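Local coordinates for protein suppressor of fused homolog (Drosophila melanogaster, PDB 6LPH) that probably binds and sequesters transcription factors in cells, this N-terminal part of the protein being captured in complex with a peptide from Fu, at residues M57-G62 with P70-I75; F106-T111 with P129-N134; Q195-F200 with L230-D235. All blocks are in the same frame, centred on the assembly; numbering follows the deposited sequence.

Contact 1 (M57-G62 with P70-I75); sequences MYNYPG and PHWHYI
Tyr58 and His73 form a hydrogen-bonded pair in an antiparallel beta hairpin, where strand 54-60 returns as strand 71-77. Tyr58 N lies 2.8 Å from His73 O, and His73 N gives the return bond to Tyr58 O. The second hydrogen-bonded pair, Tyr60 with His71, stands nearer the turn; its bond from Tyr60 N to His71 O is almost straight, 171° at the hydrogen. Tyr58, Tyr60, His71 and His73 point to one face of the sheet. Followed outward, Tyr60 first sets CB over one face of the imidazole, 3.8 Å from the His71 ring centroid. Its CG then passes 3.8 Å from His71 CE1, and CD1 comes to 3.4 Å from that same CE1. The two rings are inclined at 40°, neither stacked nor edge-to-face, and the phenol runs on to meet Trp229. The imidazole sits beneath CB because CG of His71 lies between its backbone N and carbonyl carbon (chi1 66°); from there ND1 is hydrogen-bonded to Pro69 O and NE2 to Arg107 NH1. A leucine at His71 would probably leave Arg107 NH1 and Pro69 O without these partners. The other face carries Met57, Asn59, Trp72 and Tyr74. There Asn59 OD1, doubtfully close to Lys110 NZ, lies obliquely to the indole, 3.8 Å from Trp72 CZ3, and a Met-aromatic contact brings Met57 SD to 3.6 Å from Tyr74 CE2.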
loop_
_atom_site.group_PDB
_atom_site.type_symbol
_atom_site.label_atom_id
_atom_site.label_comp_id
_atom_site.label_asym_id
_atom_site.label_seq_id
_atom_site.Cartn_x
_atom_site.Cartn_y
_atom_site.Cartn_z
ATOM N N MET A 57 5.867 -0.820 7.905
ATOM C CA MET A 57 5.796 0.629 7.618
ATOM C C MET A 57 7.203 1.188 7.643
ATOM O O MET A 57 7.922 0.987 8.631
ATOM C CB MET A 57 4.930 1.314 8.683
ATOM C CG MET A 57 3.568 0.633 8.863
ATOM S SD MET A 57 2.460 1.648 9.899
ATOM C CE MET A 57 3.144 1.274 11.509
ATOM N N TYR A 58 7.621 1.851 6.560
ATOM C CA TYR A 58 8.956 2.430 6.509
ATOM C C TYR A 58 8.871 3.928 6.257
ATOM O O TYR A 58 7.921 4.399 5.648
ATOM C CB TYR A 58 9.766 1.799 5.358
ATOM C CG TYR A 58 10.199 0.376 5.588
ATOM C CD1 TYR A 58 9.410 -0.709 5.138
ATOM C CD2 TYR A 58 11.396 0.099 6.253
ATOM C CE1 TYR A 58 9.807 -2.024 5.354
ATOM C CE2 TYR A 58 11.824 -1.218 6.442
ATOM C CZ TYR A 58 11.037 -2.268 5.996
ATOM O OH TYR A 58 11.461 -3.561 6.220
ATOM N N ASN A 59 9.883 4.655 6.723
ATOM C CA ASN A 59 10.079 6.040 6.320
ATOM C C ASN A 59 10.968 6.075 5.111
ATOM O O ASN A 59 12.022 5.423 5.100
ATOM C CB ASN A 59 10.775 6.850 7.426
ATOM C CG ASN A 59 10.934 8.318 7.047
ATOM O OD1 ASN A 59 9.950 9.022 6.917
ATOM N ND2 ASN A 59 12.162 8.770 6.852
ATOM N N TYR A 60 10.566 6.832 4.096
ATOM C CA TYR A 60 11.453 7.079 2.959
ATOM C C TYR A 60 11.785 8.579 2.896
ATOM O O TYR A 60 10.889 9.385 2.654
ATOM C CB TYR A 60 10.853 6.592 1.618
ATOM C CG TYR A 60 11.911 6.653 0.538
ATOM C CD1 TYR A 60 11.954 7.715 -0.373
ATOM C CD2 TYR A 60 12.927 5.661 0.468
ATOM C CE1 TYR A 60 12.989 7.788 -1.343
ATOM C CE2 TYR A 60 13.948 5.736 -0.478
ATOM C CZ TYR A 60 13.978 6.796 -1.377
ATOM O OH TYR A 60 14.995 6.865 -2.323
ATOM N N PRO A 61 13.072 8.957 3.108
ATOM C CA PRO A 61 13.426 10.375 3.151
ATOM C C PRO A 61 13.175 11.143 1.850
ATOM O O PRO A 61 13.007 12.372 1.887
ATOM C CB PRO A 61 14.950 10.350 3.476
ATOM C CG PRO A 61 15.172 9.041 4.169
ATOM C CD PRO A 61 14.232 8.095 3.434
ATOM N N GLY A 62 13.179 10.449 0.712
ATOM C CA GLY A 62 12.955 11.122 -0.568
ATOM C C GLY A 62 14.148 10.949 -1.488
ATOM O O GLY A 62 15.117 10.248 -1.141
ATOM N N PRO A 70 9.467 13.096 0.716
ATOM C CA PRO A 70 9.464 12.222 1.896
ATOM C C PRO A 70 8.090 11.618 2.079
ATOM O O PRO A 70 7.069 12.306 1.858
ATOM C CB PRO A 70 9.772 13.159 3.070
ATOM C CG PRO A 70 9.891 14.531 2.504
ATOM C CD PRO A 70 9.749 14.517 1.026
ATOM N N HIS A 71 8.056 10.342 2.464
ATOM C CA HIS A 71 6.786 9.653 2.576
ATOM C C HIS A 71 6.889 8.422 3.438
ATOM O O HIS A 71 7.993 8.000 3.839
ATOM C CB HIS A 71 6.234 9.333 1.188
ATOM C CG HIS A 71 7.059 8.324 0.392
ATOM N ND1 HIS A 71 8.094 8.687 -0.418
ATOM C CD2 HIS A 71 6.910 6.954 0.238
ATOM C CE1 HIS A 71 8.598 7.595 -1.023
ATOM N NE2 HIS A 71 7.886 6.528 -0.607
ATOM N N TRP A 72 5.718 7.861 3.740
ATOM C CA TRP A 72 5.591 6.607 4.447
ATOM C C TRP A 72 5.350 5.497 3.449
ATOM O O TRP A 72 4.526 5.662 2.548
ATOM C CB TRP A 72 4.390 6.710 5.353
ATOM C CG TRP A 72 4.440 7.856 6.341
ATOM C CD1 TRP A 72 3.592 8.964 6.417
ATOM C CD2 TRP A 72 5.365 8.010 7.446
ATOM N NE1 TRP A 72 3.928 9.776 7.496
ATOM C CE2 TRP A 72 4.985 9.262 8.144
ATOM C CE3 TRP A 72 6.431 7.280 7.924
ATOM C CZ2 TRP A 72 5.675 9.719 9.245
ATOM C CZ3 TRP A 72 7.124 7.770 9.048
ATOM C CH2 TRP A 72 6.743 8.941 9.687
ATOM N N HIS A 73 6.048 4.362 3.581
ATOM C CA HIS A 73 5.940 3.242 2.597
ATOM C C HIS A 73 5.395 2.015 3.330
ATOM O O HIS A 73 5.990 1.563 4.340
ATOM C CB HIS A 73 7.311 2.978 2.019
ATOM C CG HIS A 73 7.360 1.963 0.892
ATOM N ND1 HIS A 73 8.525 1.373 0.524
ATOM C CD2 HIS A 73 6.379 1.453 0.040
ATOM C CE1 HIS A 73 8.317 0.530 -0.515
ATOM N NE2 HIS A 73 7.013 0.584 -0.836
ATOM N N TYR A 74 4.238 1.528 2.883
ATOM C CA TYR A 74 3.567 0.396 3.518
ATOM C C TYR A 74 3.703 -0.849 2.651
ATOM O O TYR A 74 3.544 -0.747 1.439
ATOM C CB TYR A 74 2.080 0.703 3.642
ATOM C CG TYR A 74 1.863 1.929 4.521
ATOM C CD1 TYR A 74 1.978 3.215 3.997
ATOM C CD2 TYR A 74 1.614 1.782 5.878
ATOM C CE1 TYR A 74 1.758 4.361 4.827
ATOM C CE2 TYR A 74 1.377 2.922 6.714
ATOM C CZ TYR A 74 1.489 4.201 6.160
ATOM O OH TYR A 74 1.317 5.327 6.945
ATOM N N ILE A 75 3.990 -2.004 3.267
ATOM C CA ILE A 75 4.117 -3.299 2.493
ATOM C C ILE A 75 3.346 -4.410 3.204
ATOM O O ILE A 75 3.556 -4.628 4.401
ATOM C CB ILE A 75 5.579 -3.723 2.240
ATOM C CG1 ILE A 75 6.369 -2.597 1.572
ATOM C CG2 ILE A 75 5.630 -4.996 1.338
ATOM C CD1 ILE A 75 7.187 -1.786 2.542
#

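Contact 2 (F106-T111 with P129-N134); sequences FRLAKT and PTWPAN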
loop_
_atom_site.group_PDB
_atom_site.type_symbol
_atom_site.label_atom_id
_atom_site.label_comp_id
_atom_site.label_asym_id
_atom_site.label_seq_id
_atom_site.Cartn_x
_atom_site.Cartn_y
_atom_site.Cartn_z
ATOM N N PHE A 106 1.997 0.854 -0.647
ATOM C CA PHE A 106 1.337 2.160 -0.713
ATOM C C PHE A 106 2.364 3.204 -0.271
ATOM O O PHE A 106 3.172 2.941 0.628
ATOM C CB PHE A 106 0.107 2.132 0.182
ATOM C CG PHE A 106 -0.685 3.440 0.236
ATOM C CD1 PHE A 106 -1.234 4.009 -0.930
ATOM C CD2 PHE A 106 -0.940 4.050 1.457
ATOM C CE1 PHE A 106 -2.000 5.169 -0.891
ATOM C CE2 PHE A 106 -1.740 5.226 1.520
ATOM C CZ PHE A 106 -2.248 5.790 0.343
ATOM N N ARG A 107 2.400 4.332 -0.976
ATOM C CA ARG A 107 3.316 5.430 -0.612
ATOM C C ARG A 107 2.503 6.648 -0.232
ATOM O O ARG A 107 1.714 7.187 -1.036
ATOM C CB ARG A 107 4.286 5.752 -1.726
ATOM C CG ARG A 107 5.230 4.552 -2.022
ATOM C CD ARG A 107 6.217 4.874 -3.117
ATOM N NE ARG A 107 6.999 3.683 -3.482
ATOM C CZ ARG A 107 8.102 3.282 -2.839
ATOM N NH1 ARG A 107 8.594 4.011 -1.806
ATOM N NH2 ARG A 107 8.759 2.186 -3.249
ATOM N N LEU A 108 2.691 7.088 0.991
ATOM C CA LEU A 108 1.830 8.161 1.515
ATOM C C LEU A 108 2.625 9.428 1.890
ATOM O O LEU A 108 3.480 9.395 2.778
ATOM C CB LEU A 108 1.022 7.628 2.686
ATOM C CG LEU A 108 0.233 8.699 3.485
ATOM C CD1 LEU A 108 -0.859 9.321 2.631
ATOM C CD2 LEU A 108 -0.350 8.071 4.757
ATOM N N ALA A 109 2.332 10.540 1.210
ATOM C CA ALA A 109 3.057 11.796 1.416
ATOM C C ALA A 109 2.870 12.287 2.845
ATOM O O ALA A 109 1.772 12.210 3.408
ATOM C CB ALA A 109 2.599 12.866 0.410
ATOM N N LYS A 110 3.964 12.743 3.448
ATOM C CA LYS A 110 3.900 13.324 4.769
ATOM C C LYS A 110 3.183 14.633 4.614
ATOM O O LYS A 110 3.373 15.338 3.622
ATOM C CB LYS A 110 5.303 13.537 5.366
ATOM C CG LYS A 110 6.060 12.223 5.574
ATOM C CD LYS A 110 7.237 12.410 6.501
ATOM C CE LYS A 110 8.099 11.158 6.483
ATOM N NZ LYS A 110 9.355 11.339 7.266
ATOM N N THR A 111 2.348 14.950 5.588
ATOM C CA THR A 111 1.593 16.192 5.579
ATOM C C THR A 111 2.503 17.370 5.971
ATOM O O THR A 111 3.619 17.159 6.454
ATOM C CB THR A 111 0.434 16.095 6.576
ATOM O OG1 THR A 111 0.962 15.802 7.876
ATOM C CG2 THR A 111 -0.543 14.996 6.162
ATOM N N PRO A 129 1.333 7.120 10.093
ATOM C CA PRO A 129 -0.105 6.864 10.229
ATOM C C PRO A 129 -0.393 5.388 10.007
ATOM O O PRO A 129 0.315 4.724 9.225
ATOM C CB PRO A 129 -0.722 7.685 9.101
ATOM C CG PRO A 129 0.314 8.647 8.661
ATOM C CD PRO A 129 1.631 7.994 8.945
ATOM N N THR A 130 -1.384 4.855 10.718
ATOM C CA THR A 130 -1.675 3.433 10.620
ATOM C C THR A 130 -2.946 3.195 9.835
ATOM O O THR A 130 -3.262 2.067 9.486
ATOM C CB THR A 130 -1.770 2.736 12.002
ATOM O OG1 THR A 130 -2.714 3.440 12.829
ATOM C CG2 THR A 130 -0.414 2.700 12.720
ATOM N N TRP A 131 -3.669 4.257 9.514
ATOM C CA TRP A 131 -4.888 4.088 8.705
ATOM C C TRP A 131 -4.685 3.335 7.386
ATOM O O TRP A 131 -5.598 2.625 6.964
ATOM C CB TRP A 131 -5.686 5.403 8.556
ATOM C CG TRP A 131 -5.014 6.427 7.654
ATOM C CD1 TRP A 131 -4.292 7.552 8.036
ATOM C CD2 TRP A 131 -4.971 6.426 6.173
ATOM N NE1 TRP A 131 -3.830 8.229 6.934
ATOM C CE2 TRP A 131 -4.196 7.608 5.786
ATOM C CE3 TRP A 131 -5.472 5.587 5.171
ATOM C CZ2 TRP A 131 -3.967 7.938 4.448
ATOM C CZ3 TRP A 131 -5.234 5.928 3.827
ATOM C CH2 TRP A 131 -4.482 7.057 3.476
ATOM N N PRO A 132 -3.498 3.444 6.728
ATOM C CA PRO A 132 -3.344 2.686 5.473
ATOM C C PRO A 132 -3.393 1.166 5.651
ATOM O O PRO A 132 -3.693 0.451 4.694
ATOM C CB PRO A 132 -1.980 3.177 4.934
ATOM C CG PRO A 132 -1.936 4.612 5.470
ATOM C CD PRO A 132 -2.367 4.376 6.890
ATOM N N ALA A 133 -3.123 0.680 6.861
ATOM C CA ALA A 133 -3.253 -0.746 7.162
ATOM C C ALA A 133 -4.679 -1.278 6.964
ATOM O O ALA A 133 -4.828 -2.354 6.394
ATOM C CB ALA A 133 -2.736 -1.069 8.571
ATOM N N ASN A 134 -5.694 -0.541 7.449
ATOM C CA ASN A 134 -7.115 -0.810 7.143
ATOM C C ASN A 134 -7.393 -0.839 5.670
ATOM O O ASN A 134 -8.161 -1.670 5.215
ATOM C CB ASN A 134 -8.036 0.303 7.657
ATOM C CG ASN A 134 -8.189 0.308 9.147
ATOM O OD1 ASN A 134 -8.497 1.353 9.720
ATOM N ND2 ASN A 134 -7.988 -0.837 9.787
#
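Leu108 pushes its CD2 methyl into a group of three residues, Pro129 just before helix 131-146, and Trp131 and Pro132 in its first turn. The tight part lies here and at Phe106. CD2 of Leu108 is 3.6 Å from Trp131 CZ2, which also has Leu108 CD1 at 3.9 Å, so both methyls of the leucine bear on the benzo end of the indole. Pro132 CG closes on the same CD2 at 3.9 Å. Two residues earlier on strand 97-109, Phe106 has its CG anti to the backbone N (chi1 179°), which carries the phenyl toward the helix: its CD2 is 3.7 Å from Pro132 CB and its CE2 3.8 Å from Trp131 CH2. The phenyl and indole planes stand 67° apart, an oblique meeting. The indole is steadied from within its own segment, since Pro132 CG sits 3.5 Å above the centre of the ring.

Packing thins toward Pro129, which reaches Leu108 through CG alone, at 4.0 Å from CD2. Trp131 is partly exposed. The apolar contact lies against the strand, while the bound peptide is met by Thr130, whose OG1 is hydrogen-bonded to a polar side chain, and by Trp131 and Asn134, which pack on polar side chains. The N-terminal turn of helix 131-146 thus packs on strand 97-109 of the mixed sheet, a helix-on-sheet packing within this alpha/beta domain of the SUFU family.

Contact 3 (Q195-F200 with L230-D235); sequences QIVGVF and LVTNMD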
loop_
_atom_site.group_PDB
_atom_site.type_symbol
_atom_site.label_atom_id
_atom_site.label_comp_id
_atom_site.label_asym_id
_atom_site.label_seq_id
_atom_site.Cartn_x
_atom_site.Cartn_y
_atom_site.Cartn_z
ATOM N N GLN A 195 1.800 -1.552 -6.261
ATOM C CA GLN A 195 1.656 -0.315 -5.508
ATOM C C GLN A 195 0.335 0.355 -5.841
ATOM O O GLN A 195 0.034 0.694 -7.001
ATOM C CB GLN A 195 2.808 0.647 -5.777
ATOM C CG GLN A 195 2.751 1.914 -4.922
ATOM C CD GLN A 195 3.920 2.821 -5.192
ATOM O OE1 GLN A 195 5.085 2.421 -5.051
ATOM N NE2 GLN A 195 3.628 4.046 -5.604
ATOM N N ILE A 196 -0.441 0.561 -4.790
ATOM C CA ILE A 196 -1.718 1.228 -4.898
ATOM C C ILE A 196 -1.459 2.739 -4.964
ATOM O O ILE A 196 -0.584 3.257 -4.253
ATOM C CB ILE A 196 -2.604 0.749 -3.719
ATOM C CG1 ILE A 196 -3.443 -0.460 -4.144
ATOM C CG2 ILE A 196 -3.646 1.748 -3.304
ATOM C CD1 ILE A 196 -2.785 -1.426 -5.068
ATOM N N VAL A 197 -2.185 3.438 -5.845
ATOM C CA VAL A 197 -2.037 4.912 -6.019
ATOM C C VAL A 197 -3.412 5.557 -5.933
ATOM O O VAL A 197 -4.285 5.219 -6.716
ATOM C CB VAL A 197 -1.386 5.271 -7.385
ATOM C CG1 VAL A 197 -1.197 6.790 -7.569
ATOM C CG2 VAL A 197 -0.062 4.568 -7.541
ATOM N N GLY A 198 -3.600 6.497 -5.003
ATOM C CA GLY A 198 -4.897 7.164 -4.884
ATOM C C GLY A 198 -5.056 8.150 -6.031
ATOM O O GLY A 198 -4.103 8.839 -6.400
ATOM N N VAL A 199 -6.256 8.211 -6.601
ATOM C CA VAL A 199 -6.543 9.065 -7.754
ATOM C C VAL A 199 -7.913 9.776 -7.644
ATOM O O VAL A 199 -8.827 9.344 -6.893
ATOM C CB VAL A 199 -6.463 8.303 -9.116
ATOM C CG1 VAL A 199 -5.040 7.808 -9.391
ATOM C CG2 VAL A 199 -7.459 7.140 -9.180
ATOM N N PHE A 200 -8.056 10.827 -8.447
ATOM C CA PHE A 200 -9.298 11.613 -8.564
ATOM C C PHE A 200 -10.295 10.818 -9.386
ATOM O O PHE A 200 -9.937 9.825 -10.091
ATOM C CB PHE A 200 -9.022 12.950 -9.295
ATOM C CG PHE A 200 -8.476 14.042 -8.416
ATOM C CD1 PHE A 200 -9.180 15.237 -8.262
ATOM C CD2 PHE A 200 -7.230 13.903 -7.766
ATOM C CE1 PHE A 200 -8.674 16.256 -7.454
ATOM C CE2 PHE A 200 -6.728 14.921 -6.952
ATOM C CZ PHE A 200 -7.461 16.095 -6.788
ATOM N N LEU A 230 5.169 7.799 -7.749
ATOM C CA LEU A 230 3.704 7.777 -7.595
ATOM C C LEU A 230 3.280 7.786 -6.120
ATOM O O LEU A 230 2.533 6.937 -5.660
ATOM C CB LEU A 230 3.094 6.593 -8.371
ATOM C CG LEU A 230 3.203 6.705 -9.905
ATOM C CD1 LEU A 230 2.877 5.388 -10.612
ATOM C CD2 LEU A 230 2.352 7.850 -10.451
ATOM N N VAL A 231 3.790 8.760 -5.379
ATOM C CA VAL A 231 3.414 8.924 -3.998
ATOM C C VAL A 231 2.008 9.520 -3.957
ATOM O O VAL A 231 1.700 10.475 -4.681
ATOM C CB VAL A 231 4.421 9.840 -3.269
ATOM C CG1 VAL A 231 3.921 10.230 -1.866
ATOM C CG2 VAL A 231 5.790 9.154 -3.211
ATOM N N THR A 232 1.163 8.952 -3.113
ATOM C CA THR A 232 -0.188 9.512 -2.908
ATOM C C THR A 232 -0.213 10.623 -1.851
ATOM O O THR A 232 0.220 10.397 -0.717
ATOM C CB THR A 232 -1.148 8.404 -2.459
ATOM O OG1 THR A 232 -1.178 7.386 -3.459
ATOM C CG2 THR A 232 -2.577 8.956 -2.208
ATOM N N ASN A 233 -0.724 11.810 -2.237
ATOM C CA ASN A 233 -0.889 12.937 -1.325
ATOM C C ASN A 233 -2.396 13.153 -1.085
ATOM O O ASN A 233 -3.104 13.594 -1.982
ATOM C CB ASN A 233 -0.238 14.217 -1.905
ATOM C CG ASN A 233 -0.651 15.471 -1.151
ATOM O OD1 ASN A 233 -1.066 15.413 0.008
ATOM N ND2 ASN A 233 -0.567 16.629 -1.831
ATOM N N MET A 234 -2.884 12.803 0.100
ATOM C CA MET A 234 -4.346 12.850 0.377
ATOM C C MET A 234 -4.928 14.264 0.324
ATOM O O MET A 234 -6.145 14.428 0.207
ATOM C CB MET A 234 -4.685 12.167 1.710
ATOM C CG MET A 234 -4.252 10.687 1.757
ATOM S SD MET A 234 -5.068 9.643 0.495
ATOM C CE MET A 234 -6.761 9.762 1.076
ATOM N N ASP A 235 -4.055 15.265 0.387
ATOM C CA ASP A 235 -4.468 16.667 0.357
ATOM C C ASP A 235 -4.370 17.256 -1.049
ATOM O O ASP A 235 -4.530 18.470 -1.221
ATOM C CB ASP A 235 -3.579 17.507 1.304
ATOM C CG ASP A 235 -3.683 17.064 2.745
ATOM O OD1 ASP A 235 -4.821 16.831 3.218
ATOM O OD2 ASP A 235 -2.631 16.961 3.415
HETATM O O HOH W 1 0.866 5.444 -3.646
#
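Thr232 turns its OG1 anti to its own carbonyl carbon (chi1 -59°), and this aims the hydroxyl at Gly198 N on strand 189-199. Gln195 has CG anti to its backbone N (chi1 -175°) and an extended chain beyond, which carries its amide across to the backbone of Leu230. The bond from Gly198 N to Thr232 OG1 measures 3.0 Å and is nearly straight, 169° at the hydrogen. Gln195 NE2 stands 3.1 Å from Leu230 O. The amide is hydrogen-bonded to Trp229 O through NE2 and to Arg107 NE through OE1.

Glycine matters at the strand position facing Thr232. A CB placed on Gly198 would point at the loop and fall 3.0 Å from Thr232 CG2, too close for two carbons, so the bare backbone lets the threonine come in. Beside it, Val197 crosses Leu230 at about a right angle, its CG2 being 3.8 Å from Leu230 CB. The leucine side chain also packs on Ala176 of strand 172-186 and on Leu216 and Leu219 of helix 201-219.

A water lies between the segments, within hydrogen-bonding distance of Ile196 O, Leu230 O and Thr232 OG1; it is 2.7 Å from Ile196 O. Farther along the loop, Asn233 OD1 accepts from Asp235 N in an Asx turn.

Thr232 also pairs by its backbone with Arg107 of strand 97-109, the neighbour of strand 189-199 in the sheet. With its backbone paired to Arg107 and its hydroxyl to Gly198, the threonine lets the irregular loop 230-235 bridge strands 97-109 and 189-199, and the Thr232 hydroxyl supplies a buried polar partner to the Gly198 N-H.

Overall arrangement
Along the chain the three contacts come in series, each closing before the next opens, and all reach one mixed seven-stranded sheet. Strands 54-60, 71-77, 97-109 and 189-199 lie side by side in it, so contact 1 pairs the first two, contact 2 sets helix 131-146 on the third, and contact 3 ties a late loop to the fourth. The centres of contact 1 and contact 2 are about 9 Å apart. From contact 2 to contact 3 the centres are about 10 Å apart, and from contact 1 to contact 3 about 13 Å. A hydrogen bond from Tyr74 OH to Pro129 O connects contacts 1 and 2; Arg107 joins contact 2 to contact 3. This places the peptide-contacting segment 129-134 beside the sheet, consistent with the sheet supporting it.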